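PDB 4FQE: oligogalacturonate-specific porin KdgM from Dickeya dadantii, which forms a monomeric outer-membrane porin specific for oligogalacturonides and is required for full virulence of the bacterium. Local coordinates for residues 92-97 against 108-113. Sequence-based numbering, arbitrary orientation. Where two conformers were deposited one is given.
Sequences RPYLRG and ALRYRP. With C8E ((hydroxyethyloxy)tri(ethyloxy)octane), chain H; C8E ((hydroxyethyloxy)tri(ethyloxy)octane), chain E.
Leu95 and Tyr111 form an antiparallel hydrogen-bonded pair, with Leu95 N to Tyr111 O at 3.0 Å and Tyr111 N to Leu95 O at 2.9 Å. Gly97 and Leu109 repeat the pattern, Gly97 N reaching Leu109 O at 2.8 Å and Leu109 N returning to Gly97 O. Between them, Arg96 faces Arg110 as a non-hydrogen-bonded pair. Pro93 and Pro113, lacking N-H groups, do not extend this bonding; their buried carbonyl oxygens find no hydrogen-bond donor and receive the weaker CA-H...O contacts, Pro93 O from Arg112 CA and Pro113 O from Arg92 CA. The strands belong to the hairpin 90-100/105-116 of the closed 12-stranded antiparallel barrel. Arg92, Tyr94, Arg96, Arg110 and Arg112 project from the face lining the pore, a basic surface consistent with passage of acidic oligogalacturonides. In one of the two Arg112 conformers, the guanidinium of Arg92 stacks on that of Arg112, offset so that NH1 lies over the rim of the Arg112 face, the planes tilted by 26°; in this same conformer the opposite face carries Arg110 NH2 over its centre. Glu61 forms a salt bridge with Arg92. Farther along, Arg96 NH2 lies 3.9 Å from Arg110 NH1, while Glu77 makes a salt bridge to Arg96 NE and a hydrogen bond with Tyr94 OH. Tyr94 holds CG between backbone N and carbonyl carbon (chi1 66°), which sets its ring obliquely beside the Arg110 chain, CD2 4.0 Å from Arg110 CD. The other face of the sheet, with Pro93, Leu95, Leu109, Tyr111 and Pro113, meets detergent on the barrel's lipid-facing side. One C8E tail (chain H) brings C1 against Pro113 CD and the Tyr111 ring. The second (chain E) runs past Tyr111, Leu109 and Leu95 in turn and ends with C1 3.4 Å from Gly97 CA, where no side chain stands in its way.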
loop_
_atom_site.group_PDB
_atom_site.type_symbol
_atom_site.label_atom_id
_atom_site.label_comp_id
_atom_site.label_asym_id
_atom_site.label_seq_id
_atom_site.Cartn_x
_atom_site.Cartn_y
_atom_site.Cartn_z
ATOM N N ARG A 92 2.003 5.466 -12.784
ATOM C CA ARG A 92 2.449 4.172 -12.278
ATOM C C ARG A 92 1.320 3.178 -12.438
ATOM O O ARG A 92 0.532 2.991 -11.512
ATOM C CB ARG A 92 2.870 4.315 -10.812
ATOM C CG ARG A 92 3.928 5.382 -10.577
ATOM C CD ARG A 92 4.516 5.312 -9.180
ATOM N NE ARG A 92 3.567 5.718 -8.148
ATOM C CZ ARG A 92 3.786 5.633 -6.834
ATOM N NH1 ARG A 92 4.913 5.117 -6.368
ATOM N NH2 ARG A 92 2.866 6.049 -5.965
ATOM N N PRO A 93 1.211 2.551 -13.618
ATOM C CA PRO A 93 0.267 1.458 -13.762
ATOM C C PRO A 93 0.841 0.246 -13.031
ATOM O O PRO A 93 2.020 0.246 -12.725
ATOM C CB PRO A 93 0.268 1.185 -15.268
ATOM C CG PRO A 93 1.644 1.510 -15.680
ATOM C CD PRO A 93 2.102 2.652 -14.783
ATOM N N TYR A 94 0.028 -0.750 -12.724
ATOM C CA TYR A 94 0.570 -1.938 -12.062
ATOM C C TYR A 94 -0.215 -3.193 -12.317
ATOM O O TYR A 94 -1.346 -3.127 -12.758
ATOM C CB TYR A 94 0.668 -1.705 -10.555
ATOM C CG TYR A 94 -0.652 -1.548 -9.821
ATOM C CD1 TYR A 94 -1.172 -0.276 -9.523
ATOM C CD2 TYR A 94 -1.380 -2.660 -9.412
ATOM C CE1 TYR A 94 -2.364 -0.135 -8.815
ATOM C CE2 TYR A 94 -2.579 -2.519 -8.730
ATOM C CZ TYR A 94 -3.064 -1.254 -8.426
ATOM O OH TYR A 94 -4.260 -1.124 -7.767
ATOM N N LEU A 95 0.413 -4.325 -12.035
ATOM C CA LEU A 95 -0.247 -5.632 -12.014
ATOM C C LEU A 95 0.125 -6.335 -10.694
ATOM O O LEU A 95 1.296 -6.530 -10.406
ATOM C CB LEU A 95 0.206 -6.482 -13.195
ATOM C CG LEU A 95 -0.549 -7.801 -13.454
ATOM C CD1 LEU A 95 -2.035 -7.550 -13.691
ATOM C CD2 LEU A 95 0.037 -8.561 -14.660
ATOM N N ARG A 96 -0.882 -6.677 -9.899
ATOM C CA ARG A 96 -0.669 -7.380 -8.634
ATOM C C ARG A 96 -1.330 -8.763 -8.697
ATOM O O ARG A 96 -2.522 -8.875 -8.931
ATOM C CB ARG A 96 -1.229 -6.573 -7.449
ATOM C CG ARG A 96 -1.100 -7.288 -6.102
ATOM C CD ARG A 96 -1.184 -6.350 -4.894
ATOM N NE ARG A 96 -2.128 -5.258 -5.145
ATOM C CZ ARG A 96 -2.098 -4.059 -4.562
ATOM N NH1 ARG A 96 -3.008 -3.152 -4.887
ATOM N NH2 ARG A 96 -1.163 -3.748 -3.668
ATOM N N GLY A 97 -0.549 -9.804 -8.490
ATOM C CA GLY A 97 -1.093 -11.143 -8.319
ATOM C C GLY A 97 -1.182 -11.510 -6.872
ATOM O O GLY A 97 -0.282 -11.171 -6.089
ATOM N N ALA A 108 1.381 -11.832 -2.112
ATOM C CA ALA A 108 1.127 -11.070 -3.360
ATOM C C ALA A 108 2.428 -10.625 -3.971
ATOM O O ALA A 108 3.451 -10.534 -3.292
ATOM C CB ALA A 108 0.185 -9.898 -3.104
ATOM N N LEU A 109 2.398 -10.374 -5.267
ATOM C CA LEU A 109 3.510 -9.800 -5.963
ATOM C C LEU A 109 2.940 -8.724 -6.896
ATOM O O LEU A 109 1.922 -8.935 -7.568
ATOM C CB LEU A 109 4.297 -10.863 -6.724
ATOM C CG LEU A 109 5.593 -10.401 -7.399
ATOM C CD1 LEU A 109 6.617 -9.967 -6.371
ATOM C CD2 LEU A 109 6.178 -11.471 -8.312
ATOM N N ARG A 110 3.578 -7.558 -6.860
ATOM C CA ARG A 110 3.151 -6.411 -7.669
ATOM C C ARG A 110 4.303 -5.917 -8.503
ATOM O O ARG A 110 5.369 -5.666 -7.965
ATOM C CB ARG A 110 2.631 -5.256 -6.785
ATOM C CG ARG A 110 2.098 -4.061 -7.628
ATOM C CD ARG A 110 1.595 -2.920 -6.739
ATOM N NE ARG A 110 2.711 -2.431 -5.929
ATOM C CZ ARG A 110 2.615 -1.574 -4.926
ATOM N NH1 ARG A 110 1.435 -1.035 -4.605
ATOM N NH2 ARG A 110 3.714 -1.253 -4.247
ATOM N N TYR A 111 4.068 -5.759 -9.812
ATOM C CA TYR A 111 4.980 -5.050 -10.724
ATOM C C TYR A 111 4.377 -3.681 -11.050
ATOM O O TYR A 111 3.245 -3.593 -11.511
ATOM C CB TYR A 111 5.225 -5.853 -12.009
ATOM C CG TYR A 111 6.028 -5.108 -13.062
ATOM C CD1 TYR A 111 7.344 -4.712 -12.824
ATOM C CD2 TYR A 111 5.469 -4.801 -14.285
ATOM C CE1 TYR A 111 8.059 -4.024 -13.781
ATOM C CE2 TYR A 111 6.176 -4.106 -15.250
ATOM C CZ TYR A 111 7.477 -3.738 -14.989
ATOM O OH TYR A 111 8.134 -3.044 -15.969
ATOM N N ARG A 112 5.130 -2.624 -10.740
ATOM C CA ARG A 112 4.657 -1.258 -10.903
ATOM C C ARG A 112 5.735 -0.377 -11.537
ATOM O O ARG A 112 6.556 0.231 -10.821
ATOM C CB ARG A 112 4.215 -0.693 -9.543
ATOM C CG ARG A 112 3.612 0.706 -9.582
ATOM C CD ARG A 112 3.048 1.133 -8.233
ATOM N NE ARG A 112 4.083 1.377 -7.228
ATOM C CZ ARG A 112 3.849 1.866 -6.014
ATOM N NH1 ARG A 112 2.614 2.170 -5.645
ATOM N NH2 ARG A 112 4.847 2.060 -5.162
ATOM N N PRO A 113 5.727 -0.260 -12.864
ATOM C CA PRO A 113 6.672 0.660 -13.441
ATOM C C PRO A 113 6.277 2.090 -13.062
ATOM O O PRO A 113 5.138 2.329 -12.645
ATOM C CB PRO A 113 6.564 0.401 -14.949
ATOM C CG PRO A 113 5.257 -0.239 -15.153
ATOM C CD PRO A 113 4.931 -0.968 -13.891
HETATM C C1 C8E H . 2.409 -2.785 -15.140
HETATM C C2 C8E H . 1.997 -2.801 -16.590
HETATM C C3 C8E H . 0.989 -3.919 -16.803
HETATM C C4 C8E H . -0.276 -3.696 -15.984
HETATM C C5 C8E H . -1.473 -3.359 -16.850
HETATM C C6 C8E H . -1.471 -1.872 -17.172
HETATM C C7 C8E H . -2.497 -1.105 -16.353
HETATM C C8 C8E H . -2.697 0.305 -16.905
HETATM O O9 C8E H . -3.775 0.317 -17.845
HETATM C C10 C8E H . -3.997 1.596 -18.450
HETATM C C11 C8E H . -5.498 1.812 -18.648
HETATM O O12 C8E H . -6.052 2.651 -17.636
HETATM C C13 C8E H . -7.460 2.489 -17.427
HETATM C C14 C8E H . -7.727 1.397 -16.388
HETATM O O15 C8E H . -8.624 1.824 -15.351
HETATM C C16 C8E H . -9.592 0.844 -14.933
HETATM C C17 C8E H . -9.024 -0.180 -13.957
HETATM O O18 C8E H . -8.563 -1.337 -14.669
HETATM C C19 C8E H . -7.144 -1.472 -14.698
HETATM C C20 C8E H . -6.659 -1.733 -16.117
HETATM O O21 C8E H . -5.556 -0.881 -16.442
HETATM C C1 C8E E . 1.429 -12.309 -10.237
HETATM C C2 C8E E . 1.456 -11.665 -11.610
HETATM C C3 C8E E . 1.972 -10.230 -11.572
HETATM C C4 C8E E . 3.388 -10.150 -11.019
HETATM C C5 C8E E . 4.346 -9.404 -11.940
HETATM C C6 C8E E . 4.624 -10.183 -13.233
HETATM C C7 C8E E . 6.066 -10.128 -13.764
HETATM C C8 C8E E . 7.138 -9.573 -12.827
HETATM O O9 C8E E . 8.418 -9.524 -13.467
HETATM C C10 C8E E . 9.479 -9.068 -12.619
HETATM C C11 C8E E . 10.400 -8.086 -13.336
HETATM O O12 C8E E . 11.731 -8.190 -12.804
HETATM C C13 C8E E . 12.531 -9.173 -13.478
HETATM C C14 C8E E . 13.579 -9.806 -12.559
HETATM O O15 C8E E . 13.029 -10.143 -11.275
HETATM C C16 C8E E . 13.934 -9.832 -10.210
HETATM C C17 C8E E . 13.417 -10.332 -8.858
HETATM O O18 C8E E . 14.048 -9.617 -7.786
HETATM C C19 C8E E . 15.450 -9.874 -7.653
HETATM C C20 C8E E . 16.255 -8.708 -8.227
HETATM O O21 C8E E . 17.171 -9.124 -9.250
#